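Local coordinates for putative Fe-S biosynthesis protein (Lactobacillus acidophilus, PDB 2QGO) that is of unproven function but probably takes part in the biosynthesis of iron-sulphur clusters, at residues A[95-100]-A[110-115]; A[26-31]-A[88-93]; A[56-61]-A[73-78]. One frame throughout, in Å; residues are numbered along the deposited sequence.

Contact 1 of 3, residues A[95-100]-A[110-115]; sequences GSLSLS and VDIGNG
L97 and V110 face each other where the two strands of a beta hairpin, 96-101 and 104-114, begin to part. The backbone N of V110 donates to the carbonyl O of L97 over 2.8 Å with an N-H...O angle of 163°. Beside this bond the two side chains stand on the same face of the sheet and meet at their roots, L97 CB lying 3.9 Å from V110 CB. It is the CG2 branch of V110 that lies against L99. CG1 is anti to the backbone N (chi1 -178°), which turns CG2 back to the backbone N and over the partner strand; there CG2 sits 3.8 Å from the backbone N of L99 and 3.9 Å from L99 CB. Beyond its root, L97 reaches along the second strand to I112. The two side chains cross at about a right angle, with L97 CD1 meeting the end of the isoleucine, 3.5 Å from I112 CD1, a tight fit for two methyl groups. The short segments run at 116° to each other, far from antiparallel, so past V110 the strands are linked by side chains rather than by further backbone bonds between these residues. This steeply crossing pair lies inside the sheet: strand 88-93 flanks 96-101 and sets M90 against L97 and L99, while strand 50-55 flanks 104-114 and brings W54 to I112. Y15 of helix 10-18 packs on both L97 and I112, and N114, N-cap of helix 115-125, ends the second strand.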
ATOM      1  N   GLY A  95      12.795  -4.926 -10.248  1.00 40.16           N
ATOM      2  CA  GLY A  95      11.463  -5.451 -10.490  1.00 38.27           C
ATOM      3  C   GLY A  95      10.541  -5.535  -9.285  1.00 37.27           C
ATOM      4  O   GLY A  95       9.540  -6.254  -9.322  1.00 37.45           O
ATOM      5  N   SER A  96      10.846  -4.808  -8.216  1.00 36.36           N
ATOM      6  CA  SER A  96       9.986  -4.869  -7.042  1.00 35.44           C
ATOM      7  C   SER A  96       9.778  -3.549  -6.307  1.00 33.49           C
ATOM      8  O   SER A  96      10.636  -2.670  -6.312  1.00 31.86           O
ATOM      9  CB  SER A  96      10.533  -5.911  -6.067  1.00 37.20           C
ATOM     10  OG  SER A  96      11.911  -5.672  -5.801  1.00 41.13           O
ATOM     11  N   LEU A  97       8.612  -3.418  -5.683  1.00 32.47           N
ATOM     12  CA  LEU A  97       8.287  -2.236  -4.893  1.00 30.81           C
ATOM     13  C   LEU A  97       8.944  -2.471  -3.543  1.00 29.84           C
ATOM     14  O   LEU A  97       8.869  -3.570  -3.004  1.00 29.31           O
ATOM     15  CB  LEU A  97       6.775  -2.108  -4.687  1.00 30.28           C
ATOM     16  CG  LEU A  97       5.928  -1.296  -5.671  1.00 31.46           C
ATOM     17  CD1 LEU A  97       4.467  -1.377  -5.250  1.00 29.85           C
ATOM     18  CD2 LEU A  97       6.397   0.160  -5.690  1.00 29.46           C
ATOM     19  N   SER A  98       9.592  -1.451  -3.001  1.00 29.01           N
ATOM     20  CA  SER A  98      10.241  -1.584  -1.708  1.00 28.60           C
ATOM     21  C   SER A  98       9.833  -0.421  -0.811  1.00 28.19           C
ATOM     22  O   SER A  98       9.778   0.729  -1.254  1.00 29.33           O
ATOM     23  CB  SER A  98      11.755  -1.587  -1.877  1.00 30.61           C
ATOM     24  OG  SER A  98      12.203  -0.322  -2.336  1.00 36.21           O
ATOM     25  N   LEU A  99       9.546  -0.730   0.447  1.00 27.13           N
ATOM     26  CA  LEU A  99       9.142   0.270   1.423  1.00 25.93           C
ATOM     27  C   LEU A  99      10.200   0.401   2.514  1.00 26.02           C
ATOM     28  O   LEU A  99      10.703  -0.598   3.023  1.00 26.17           O
ATOM     29  CB  LEU A  99       7.806  -0.119   2.052  1.00 24.94           C
ATOM     30  CG  LEU A  99       7.288   0.826   3.140  1.00 26.77           C
ATOM     31  CD1 LEU A  99       6.837   2.154   2.513  1.00 24.48           C
ATOM     32  CD2 LEU A  99       6.145   0.160   3.879  1.00 26.77           C
ATOM     33  N   SER A 100      10.524   1.640   2.872  1.00 25.86           N
ATOM     34  CA  SER A 100      11.523   1.910   3.896  1.00 27.17           C
ATOM     35  C   SER A 100      11.187   3.183   4.660  1.00 26.66           C
ATOM     36  O   SER A 100      10.279   3.923   4.289  1.00 25.07           O
ATOM     37  CB  SER A 100      12.906   2.060   3.256  1.00 27.86           C
ATOM     38  OG  SER A 100      12.936   3.161   2.354  1.00 30.43           O
ATOM     39  N   VAL A 110       7.231  -5.482  -1.791  1.00 27.87           N
ATOM     40  CA  VAL A 110       5.843  -5.158  -1.481  1.00 27.17           C
ATOM     41  C   VAL A 110       4.945  -5.596  -2.632  1.00 26.23           C
ATOM     42  O   VAL A 110       5.226  -5.308  -3.798  1.00 25.42           O
ATOM     43  CB  VAL A 110       5.649  -3.628  -1.267  1.00 27.43           C
ATOM     44  CG1 VAL A 110       4.194  -3.333  -0.900  1.00 25.45           C
ATOM     45  CG2 VAL A 110       6.596  -3.114  -0.180  1.00 25.37           C
ATOM     46  N   ASP A 111       3.863  -6.289  -2.300  1.00 26.87           N
ATOM     47  CA  ASP A 111       2.920  -6.758  -3.309  1.00 29.27           C
ATOM     48  C   ASP A 111       1.807  -5.741  -3.574  1.00 27.98           C
ATOM     49  O   ASP A 111       1.525  -4.872  -2.753  1.00 27.09           O
ATOM     50  CB  ASP A 111       2.279  -8.080  -2.872  1.00 33.81           C
ATOM     51  CG  ASP A 111       3.303  -9.142  -2.545  1.00 37.87           C
ATOM     52  OD1 ASP A 111       4.208  -9.386  -3.378  1.00 41.00           O
ATOM     53  OD2 ASP A 111       3.204  -9.743  -1.454  1.00 41.87           O
ATOM     54  N   ILE A 112       1.196  -5.848  -4.744  1.00 26.17           N
ATOM     55  CA  ILE A 112       0.094  -4.978  -5.110  1.00 26.40           C
ATOM     56  C   ILE A 112      -1.116  -5.858  -5.383  1.00 25.56           C
ATOM     57  O   ILE A 112      -1.021  -6.852  -6.103  1.00 24.30           O
ATOM     58  CB  ILE A 112       0.394  -4.172  -6.381  1.00 28.48           C
ATOM     59  CG1 ILE A 112       1.428  -3.081  -6.078  1.00 29.38           C
ATOM     60  CG2 ILE A 112      -0.903  -3.566  -6.928  1.00 27.88           C
ATOM     61  CD1 ILE A 112       1.868  -2.335  -7.314  1.00 31.70           C
ATOM     62  N   GLY A 113      -2.252  -5.490  -4.810  1.00 24.71           N
ATOM     63  CA  GLY A 113      -3.446  -6.273  -5.028  1.00 24.57           C
ATOM     64  C   GLY A 113      -4.689  -5.455  -5.300  1.00 23.48           C
ATOM     65  O   GLY A 113      -4.910  -4.403  -4.693  1.00 22.74           O
ATOM     66  N   ASN A 114      -5.483  -5.945  -6.245  1.00 22.77           N
ATOM     67  CA  ASN A 114      -6.752  -5.339  -6.617  1.00 21.75           C
ATOM     68  C   ASN A 114      -7.707  -5.705  -5.474  1.00 20.42           C
ATOM     69  O   ASN A 114      -8.125  -6.852  -5.358  1.00 20.26           O
ATOM     70  CB  ASN A 114      -7.248  -5.959  -7.925  1.00 21.60           C
ATOM     71  CG  ASN A 114      -8.618  -5.455  -8.331  1.00 23.03           C
ATOM     72  OD1 ASN A 114      -9.458  -5.145  -7.485  1.00 22.03           O
ATOM     73  ND2 ASN A 114      -8.856  -5.390  -9.635  1.00 24.87           N
ATOM     74  N   GLY A 115      -8.047  -4.724  -4.643  1.00 20.01           N
ATOM     75  CA  GLY A 115      -8.918  -4.969  -3.505  1.00 21.13           C
ATOM     76  C   GLY A 115     -10.249  -5.642  -3.794  1.00 22.90           C
ATOM     77  O   GLY A 115     -10.629  -6.614  -3.134  1.00 21.09           O
TER

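Contact 2 of 3, residues A[26-31]-A[88-93]; sequences LILITD and MVMDYN
L28 is met by two methionines, M88 and M90, that reach it from a strand with which it shares no backbone bond. The apolar contacts are both made at the leucine's branches. CD2 lies 4.2 Å from M88 SD, so the first methionine touches with its sulphur, while CD1 lies 4.2 Å from M90 CE, the terminal methyl of the second. With CG anti to the backbone N (chi1 173°), the fork of L28 points to the two methionines, one branch to each. The nearest CA atoms, those of L28 and M90, are 10.7 Å apart, a spacing bridged by side chains alone. Strands 25-30 and 88-93 belong to one mixed sheet but are not neighbours in it; between them in the strand order come 50-55, 104-114 and 96-101, so the contact joins distant parts of a strongly curved sheet across its buried interior. I52 of strand 50-55 also packs on L28.

A separate aromatic contact is made by Y92, whose ring stacks with that of Y15.

No hydrogen bond crosses between the two segments; the polar partners are local or on other parts of the fold. D91 OD1 accepts a weak bond from the backbone N of Y92 (2.7 Å) and is also hydrogen-bonded to T9, and the carbonyl O of L28 is bonded to T76 OG1.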
ATOM      1  N   LEU A  26      -5.374   4.114  -2.435  1.00 21.65           N
ATOM      2  CA  LEU A  26      -4.362   3.130  -2.061  1.00 21.90           C
ATOM      3  C   LEU A  26      -4.380   2.857  -0.567  1.00 22.23           C
ATOM      4  O   LEU A  26      -4.529   3.770   0.241  1.00 22.40           O
ATOM      5  CB  LEU A  26      -2.967   3.603  -2.476  1.00 21.02           C
ATOM      6  CG  LEU A  26      -2.784   3.867  -3.967  1.00 22.00           C
ATOM      7  CD1 LEU A  26      -1.365   4.349  -4.214  1.00 23.30           C
ATOM      8  CD2 LEU A  26      -3.075   2.589  -4.769  1.00 19.51           C
ATOM      9  N   ILE A  27      -4.232   1.587  -0.219  1.00 21.10           N
ATOM     10  CA  ILE A  27      -4.224   1.159   1.170  1.00 23.12           C
ATOM     11  C   ILE A  27      -2.940   0.397   1.452  1.00 23.82           C
ATOM     12  O   ILE A  27      -2.702  -0.663   0.876  1.00 24.18           O
ATOM     13  CB  ILE A  27      -5.425   0.231   1.461  1.00 24.94           C
ATOM     14  CG1 ILE A  27      -6.731   0.982   1.208  1.00 25.56           C
ATOM     15  CG2 ILE A  27      -5.342  -0.303   2.886  1.00 24.89           C
ATOM     16  CD1 ILE A  27      -7.967   0.090   1.237  1.00 28.65           C
ATOM     17  N   LEU A  28      -2.110   0.948   2.330  1.00 24.17           N
ATOM     18  CA  LEU A  28      -0.855   0.306   2.703  1.00 26.06           C
ATOM     19  C   LEU A  28      -1.099  -0.441   4.005  1.00 27.29           C
ATOM     20  O   LEU A  28      -1.530   0.143   4.991  1.00 29.43           O
ATOM     21  CB  LEU A  28       0.244   1.357   2.897  1.00 23.69           C
ATOM     22  CG  LEU A  28       1.603   0.904   3.452  1.00 26.31           C
ATOM     23  CD1 LEU A  28       2.237  -0.133   2.516  1.00 25.64           C
ATOM     24  CD2 LEU A  28       2.525   2.130   3.604  1.00 25.13           C
ATOM     25  N   ILE A  29      -0.840  -1.738   4.009  1.00 28.44           N
ATOM     26  CA  ILE A  29      -1.056  -2.521   5.214  1.00 29.95           C
ATOM     27  C   ILE A  29      -0.033  -3.630   5.351  1.00 29.18           C
ATOM     28  O   ILE A  29       0.697  -3.942   4.408  1.00 26.75           O
ATOM     29  CB  ILE A  29      -2.444  -3.161   5.206  1.00 30.46           C
ATOM     30  CG1 ILE A  29      -2.572  -4.067   3.986  1.00 31.84           C
ATOM     31  CG2 ILE A  29      -3.514  -2.084   5.189  1.00 33.02           C
ATOM     32  CD1 ILE A  29      -3.803  -4.927   3.996  1.00 37.12           C
ATOM     33  N   THR A  30       0.023  -4.214   6.543  1.00 30.44           N
ATOM     34  CA  THR A  30       0.930  -5.322   6.794  1.00 32.89           C
ATOM     35  C   THR A  30       0.126  -6.505   6.303  1.00 32.49           C
ATOM     36  O   THR A  30      -1.101  -6.473   6.307  1.00 34.33           O
ATOM     37  CB  THR A  30       1.200  -5.538   8.297  1.00 34.78           C
ATOM     38  OG1 THR A  30      -0.007  -5.986   8.925  1.00 37.57           O
ATOM     39  CG2 THR A  30       1.654  -4.253   8.960  1.00 35.67           C
ATOM     40  N   ASP A  31       0.802  -7.550   5.869  1.00 33.28           N
ATOM     41  CA  ASP A  31       0.090  -8.715   5.391  1.00 32.81           C
ATOM     42  C   ASP A  31       0.572  -9.914   6.189  1.00 31.23           C
ATOM     43  O   ASP A  31       1.533 -10.568   5.800  1.00 31.39           O
ATOM     44  CB  ASP A  31       0.370  -8.927   3.902  1.00 34.44           C
ATOM     45  CG  ASP A  31      -0.545  -9.956   3.286  1.00 35.77           C
ATOM     46  OD1 ASP A  31      -1.231 -10.671   4.055  1.00 36.19           O
ATOM     47  OD2 ASP A  31      -0.574 -10.057   2.040  1.00 37.03           O
ATOM     48  N   MET A  88       8.336   7.536   5.525  1.00 25.89           N
ATOM     49  CA  MET A  88       8.445   6.402   4.628  1.00 24.29           C
ATOM     50  C   MET A  88       8.711   6.787   3.184  1.00 23.19           C
ATOM     51  O   MET A  88       8.312   7.846   2.709  1.00 22.50           O
ATOM     52  CB  MET A  88       7.181   5.544   4.687  1.00 24.56           C
ATOM     53  CG  MET A  88       6.972   4.859   6.025  1.00 25.98           C
ATOM     54  SD  MET A  88       5.449   3.890   6.079  1.00 23.26           S
ATOM     55  CE  MET A  88       4.270   5.207   6.309  1.00 25.74           C
ATOM     56  N   VAL A  89       9.400   5.893   2.499  1.00 22.88           N
ATOM     57  CA  VAL A  89       9.728   6.069   1.106  1.00 21.76           C
ATOM     58  C   VAL A  89       9.390   4.771   0.384  1.00 21.74           C
ATOM     59  O   VAL A  89       9.748   3.684   0.844  1.00 21.75           O
ATOM     60  CB  VAL A  89      11.234   6.363   0.917  1.00 24.37           C
ATOM     61  CG1 VAL A  89      11.593   6.313  -0.566  1.00 22.98           C
ATOM     62  CG2 VAL A  89      11.582   7.731   1.501  1.00 23.14           C
ATOM     63  N   MET A  90       8.668   4.883  -0.725  1.00 20.83           N
ATOM     64  CA  MET A  90       8.338   3.713  -1.529  1.00 21.96           C
ATOM     65  C   MET A  90       9.187   3.846  -2.795  1.00 20.03           C
ATOM     66  O   MET A  90       9.164   4.867  -3.469  1.00 20.01           O
ATOM     67  CB  MET A  90       6.844   3.680  -1.889  1.00 22.11           C
ATOM     68  CG  MET A  90       6.390   2.378  -2.583  1.00 25.83           C
ATOM     69  SD  MET A  90       6.328   0.918  -1.484  1.00 26.70           S
ATOM     70  CE  MET A  90       4.712   1.202  -0.637  1.00 28.38           C
ATOM     71  N   ASP A  91       9.954   2.811  -3.100  1.00 22.56           N
ATOM     72  CA  ASP A  91      10.811   2.827  -4.277  1.00 24.44           C
ATOM     73  C   ASP A  91      10.528   1.607  -5.146  1.00 25.20           C
ATOM     74  O   ASP A  91       9.806   0.697  -4.735  1.00 26.47           O
ATOM     75  CB  ASP A  91      12.276   2.846  -3.837  1.00 24.53           C
ATOM     76  CG  ASP A  91      13.233   3.013  -4.993  1.00 27.76           C
ATOM     77  OD1 ASP A  91      12.866   3.663  -5.996  1.00 26.90           O
ATOM     78  OD2 ASP A  91      14.371   2.504  -4.895  1.00 33.33           O
ATOM     79  N   TYR A  92      11.087   1.601  -6.349  1.00 27.45           N
ATOM     80  CA  TYR A  92      10.904   0.495  -7.274  1.00 29.30           C
ATOM     81  C   TYR A  92      12.214   0.237  -8.012  1.00 32.22           C
ATOM     82  O   TYR A  92      12.770   1.141  -8.621  1.00 31.60           O
ATOM     83  CB  TYR A  92       9.806   0.812  -8.302  1.00 29.38           C
ATOM     84  CG  TYR A  92       9.467  -0.375  -9.182  1.00 30.02           C
ATOM     85  CD1 TYR A  92       8.668  -1.408  -8.705  1.00 29.29           C
ATOM     86  CD2 TYR A  92      10.019  -0.508 -10.457  1.00 30.95           C
ATOM     87  CE1 TYR A  92       8.425  -2.558  -9.471  1.00 30.91           C
ATOM     88  CE2 TYR A  92       9.783  -1.660 -11.236  1.00 31.94           C
ATOM     89  CZ  TYR A  92       8.986  -2.678 -10.733  1.00 31.68           C
ATOM     90  OH  TYR A  92       8.752  -3.819 -11.473  1.00 36.04           O
ATOM     91  N   ASN A  93      12.710  -0.993  -7.944  1.00 36.24           N
ATOM     92  CA  ASN A  93      13.951  -1.370  -8.629  1.00 40.72           C
ATOM     93  C   ASN A  93      14.138  -2.876  -8.499  1.00 40.77           C
ATOM     94  O   ASN A  93      13.603  -3.491  -7.579  1.00 40.63           O
ATOM     95  CB  ASN A  93      15.162  -0.602  -8.053  1.00 42.90           C
ATOM     96  CG  ASN A  93      15.412  -0.894  -6.586  1.00 45.83           C
ATOM     97  OD1 ASN A  93      16.134  -1.835  -6.234  1.00 47.83           O
ATOM     98  ND2 ASN A  93      14.813  -0.083  -5.715  1.00 47.80           N
TER

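Contact 3 of 3, residues A[56-61]-A[73-78]; sequences DKVDPD and KIYTSD
V58 rests one methyl against the outer end of the Y75 side chain: CG1 lies 3.8 Å from Y75 OH and 4.0 Å from Y75 CZ. The approach is oblique to the ring. Y75 has its CG anti to the carbonyl carbon (chi1 -62°), and from there the ring extends toward the loop, bridging backbones whose CA atoms at V58 and Y75 are 8.5 Å apart. On its strand side this tyrosine is packed by I25 and K65, from the two strands that flank 73-76.

Further along, the chains draw together, and the carbonyl O of D61 comes within 3.6 Å of S77 CB. This approach and the meeting of V58 CG1 with Y75 form the close part of the contact. The serine hydroxyl is engaged elsewhere: OG caps the start of helix 78-81 and is hydrogen-bonded to D80. The loop itself is shaped by an Asx turn, in which D59 OD1 accepts from the backbone N of D61 over 2.8 Å, with an N-H...O angle of 158°. The other carboxylate oxygen, D59 OD2, is bound by K36 and Y37, and the residue is buried although it does not touch strand 73-76.

The rest of the contact lies at the surface and is much looser. V58 and D61 are themselves exposed, no hydrogen bond joins the two segments, and the D61 carboxylate leads away from S77 and makes a long, weak ion pair with K36.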
ATOM      1  N   ASP A  56     -11.440   1.765  -5.673  1.00 28.40           N
ATOM      2  CA  ASP A  56     -11.968   2.917  -6.398  1.00 31.43           C
ATOM      3  C   ASP A  56     -12.678   3.914  -5.494  1.00 31.32           C
ATOM      4  O   ASP A  56     -12.958   5.040  -5.894  1.00 31.14           O
ATOM      5  CB  ASP A  56     -12.869   2.457  -7.537  1.00 34.60           C
ATOM      6  CG  ASP A  56     -12.065   2.018  -8.741  1.00 38.07           C
ATOM      7  OD1 ASP A  56     -11.386   2.883  -9.331  1.00 40.07           O
ATOM      8  OD2 ASP A  56     -12.085   0.819  -9.087  1.00 40.32           O
ATOM      9  N   LYS A  57     -12.939   3.487  -4.262  1.00 32.41           N
ATOM     10  CA  LYS A  57     -13.574   4.318  -3.251  1.00 33.30           C
ATOM     11  C   LYS A  57     -12.922   3.972  -1.922  1.00 31.90           C
ATOM     12  O   LYS A  57     -12.308   2.911  -1.775  1.00 30.82           O
ATOM     13  CB  LYS A  57     -15.084   4.061  -3.188  1.00 35.27           C
ATOM     14  CG  LYS A  57     -15.845   4.609  -4.393  1.00 41.36           C
ATOM     15  CD  LYS A  57     -17.365   4.507  -4.218  1.00 43.92           C
ATOM     16  CE  LYS A  57     -17.959   5.731  -3.508  1.00 45.75           C
ATOM     17  NZ  LYS A  57     -17.379   5.978  -2.150  1.00 45.91           N
ATOM     18  N   VAL A  58     -13.043   4.870  -0.957  1.00 30.58           N
ATOM     19  CA  VAL A  58     -12.448   4.657   0.353  1.00 31.23           C
ATOM     20  C   VAL A  58     -13.091   3.496   1.108  1.00 31.65           C
ATOM     21  O   VAL A  58     -14.287   3.224   0.960  1.00 31.27           O
ATOM     22  CB  VAL A  58     -12.570   5.933   1.209  1.00 33.61           C
ATOM     23  CG1 VAL A  58     -11.764   7.072   0.573  1.00 32.23           C
ATOM     24  CG2 VAL A  58     -14.041   6.331   1.328  1.00 34.00           C
ATOM     25  N   ASP A  59     -12.281   2.803   1.900  1.00 30.34           N
ATOM     26  CA  ASP A  59     -12.753   1.694   2.725  1.00 30.91           C
ATOM     27  C   ASP A  59     -12.771   2.239   4.157  1.00 31.17           C
ATOM     28  O   ASP A  59     -11.726   2.584   4.707  1.00 28.89           O
ATOM     29  CB  ASP A  59     -11.780   0.512   2.649  1.00 29.64           C
ATOM     30  CG  ASP A  59     -12.279  -0.718   3.409  1.00 28.54           C
ATOM     31  OD1 ASP A  59     -12.985  -0.573   4.430  1.00 26.66           O
ATOM     32  OD2 ASP A  59     -11.944  -1.842   2.983  1.00 28.16           O
ATOM     33  N   PRO A  60     -13.961   2.335   4.772  1.00 32.91           N
ATOM     34  CA  PRO A  60     -14.046   2.850   6.145  1.00 32.92           C
ATOM     35  C   PRO A  60     -13.195   2.102   7.177  1.00 33.46           C
ATOM     36  O   PRO A  60     -12.894   2.643   8.238  1.00 32.90           O
ATOM     37  CB  PRO A  60     -15.550   2.801   6.447  1.00 33.32           C
ATOM     38  CG  PRO A  60     -16.080   1.764   5.481  1.00 34.86           C
ATOM     39  CD  PRO A  60     -15.299   2.053   4.228  1.00 32.63           C
ATOM     40  N   ASP A  61     -12.806   0.865   6.876  1.00 33.29           N
ATOM     41  CA  ASP A  61     -11.955   0.107   7.796  1.00 33.86           C
ATOM     42  C   ASP A  61     -10.517   0.642   7.758  1.00 32.87           C
ATOM     43  O   ASP A  61      -9.686   0.272   8.593  1.00 33.65           O
ATOM     44  CB  ASP A  61     -11.934  -1.381   7.431  1.00 34.74           C
ATOM     45  CG  ASP A  61     -13.168  -2.130   7.919  1.00 37.87           C
ATOM     46  OD1 ASP A  61     -14.065  -1.497   8.534  1.00 36.40           O
ATOM     47  OD2 ASP A  61     -13.233  -3.363   7.688  1.00 39.09           O
ATOM     48  N   LYS A  73      -3.808   9.368  -2.883  1.00 23.64           N
ATOM     49  CA  LYS A  73      -4.828   9.079  -1.884  1.00 24.57           C
ATOM     50  C   LYS A  73      -4.478   7.732  -1.256  1.00 23.89           C
ATOM     51  O   LYS A  73      -4.989   6.694  -1.672  1.00 23.30           O
ATOM     52  CB  LYS A  73      -6.203   9.028  -2.545  1.00 25.42           C
ATOM     53  CG  LYS A  73      -6.575  10.335  -3.228  1.00 29.59           C
ATOM     54  CD  LYS A  73      -7.871  10.215  -4.003  1.00 33.58           C
ATOM     55  CE  LYS A  73      -8.276  11.555  -4.574  1.00 36.80           C
ATOM     56  NZ  LYS A  73      -9.530  11.449  -5.375  1.00 40.75           N
ATOM     57  N   ILE A  74      -3.582   7.766  -0.272  1.00 22.64           N
ATOM     58  CA  ILE A  74      -3.128   6.554   0.402  1.00 23.42           C
ATOM     59  C   ILE A  74      -3.562   6.513   1.859  1.00 24.17           C
ATOM     60  O   ILE A  74      -3.421   7.488   2.589  1.00 26.02           O
ATOM     61  CB  ILE A  74      -1.577   6.403   0.286  1.00 22.99           C
ATOM     62  CG1 ILE A  74      -1.105   5.168   1.062  1.00 22.62           C
ATOM     63  CG2 ILE A  74      -0.877   7.674   0.775  1.00 22.39           C
ATOM     64  CD1 ILE A  74       0.331   4.769   0.759  1.00 22.69           C
ATOM     65  N   TYR A  75      -4.082   5.363   2.273  1.00 24.36           N
ATOM     66  CA  TYR A  75      -4.594   5.164   3.628  1.00 24.22           C
ATOM     67  C   TYR A  75      -4.024   3.939   4.335  1.00 23.89           C
ATOM     68  O   TYR A  75      -3.299   3.141   3.749  1.00 20.60           O
ATOM     69  CB  TYR A  75      -6.111   4.992   3.577  1.00 24.22           C
ATOM     70  CG  TYR A  75      -6.865   6.185   3.046  1.00 26.49           C
ATOM     71  CD1 TYR A  75      -7.568   7.019   3.908  1.00 26.83           C
ATOM     72  CD2 TYR A  75      -6.885   6.480   1.681  1.00 27.54           C
ATOM     73  CE1 TYR A  75      -8.280   8.120   3.431  1.00 27.99           C
ATOM     74  CE2 TYR A  75      -7.596   7.591   1.187  1.00 26.64           C
ATOM     75  CZ  TYR A  75      -8.293   8.405   2.075  1.00 27.73           C
ATOM     76  OH  TYR A  75      -9.006   9.503   1.629  1.00 28.92           O
ATOM     77  N   THR A  76      -4.390   3.807   5.608  1.00 24.57           N
ATOM     78  CA  THR A  76      -4.000   2.674   6.434  1.00 24.92           C
ATOM     79  C   THR A  76      -4.961   2.615   7.623  1.00 25.79           C
ATOM     80  O   THR A  76      -5.919   3.383   7.686  1.00 23.75           O
ATOM     81  CB  THR A  76      -2.547   2.799   6.935  1.00 26.45           C
ATOM     82  OG1 THR A  76      -2.104   1.527   7.420  1.00 26.26           O
ATOM     83  CG2 THR A  76      -2.442   3.823   8.054  1.00 25.95           C
ATOM     84  N   SER A  77      -4.725   1.694   8.551  1.00 26.64           N
ATOM     85  CA  SER A  77      -5.592   1.566   9.718  1.00 27.34           C
ATOM     86  C   SER A  77      -4.816   1.799  11.006  1.00 28.31           C
ATOM     87  O   SER A  77      -3.584   1.872  11.003  1.00 27.62           O
ATOM     88  CB  SER A  77      -6.258   0.181   9.753  1.00 28.43           C
ATOM     89  OG  SER A  77      -5.319  -0.866   9.930  1.00 26.07           O
ATOM     90  N   ASP A  78      -5.535   1.927  12.112  1.00 31.58           N
ATOM     91  CA  ASP A  78      -4.870   2.159  13.385  1.00 33.73           C
ATOM     92  C   ASP A  78      -3.976   0.978  13.725  1.00 33.15           C
ATOM     93  O   ASP A  78      -2.893   1.136  14.286  1.00 34.30           O
ATOM     94  CB  ASP A  78      -5.912   2.437  14.477  1.00 37.19           C
ATOM     95  CG  ASP A  78      -6.471   3.857  14.385  1.00 40.97           C
ATOM     96  OD1 ASP A  78      -5.648   4.798  14.286  1.00 40.86           O
ATOM     97  OD2 ASP A  78      -7.716   4.046  14.405  1.00 43.13           O
TER

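From the N terminus, contact 2 opens first, at strand 25-30, and closes at 88-93 after a loop of 56 residues. Contact 3 lies wholly within that loop, its two segments separated by 11 residues that include the short strand 64-65. Contact 1 follows in series, closing the hairpin of strands 96-101 and 104-114. Backbone bonds connect them within one mixed sheet: 73-76 pairs with 25-30, as in L26 N to K73 O, and 88-93 pairs with 96-101, as in S98 N to D91 O. Contact 2 thus touches both others, whereas contacts 1 and 3, centred about 16 Å apart, lie on opposite sides of the chain's centre.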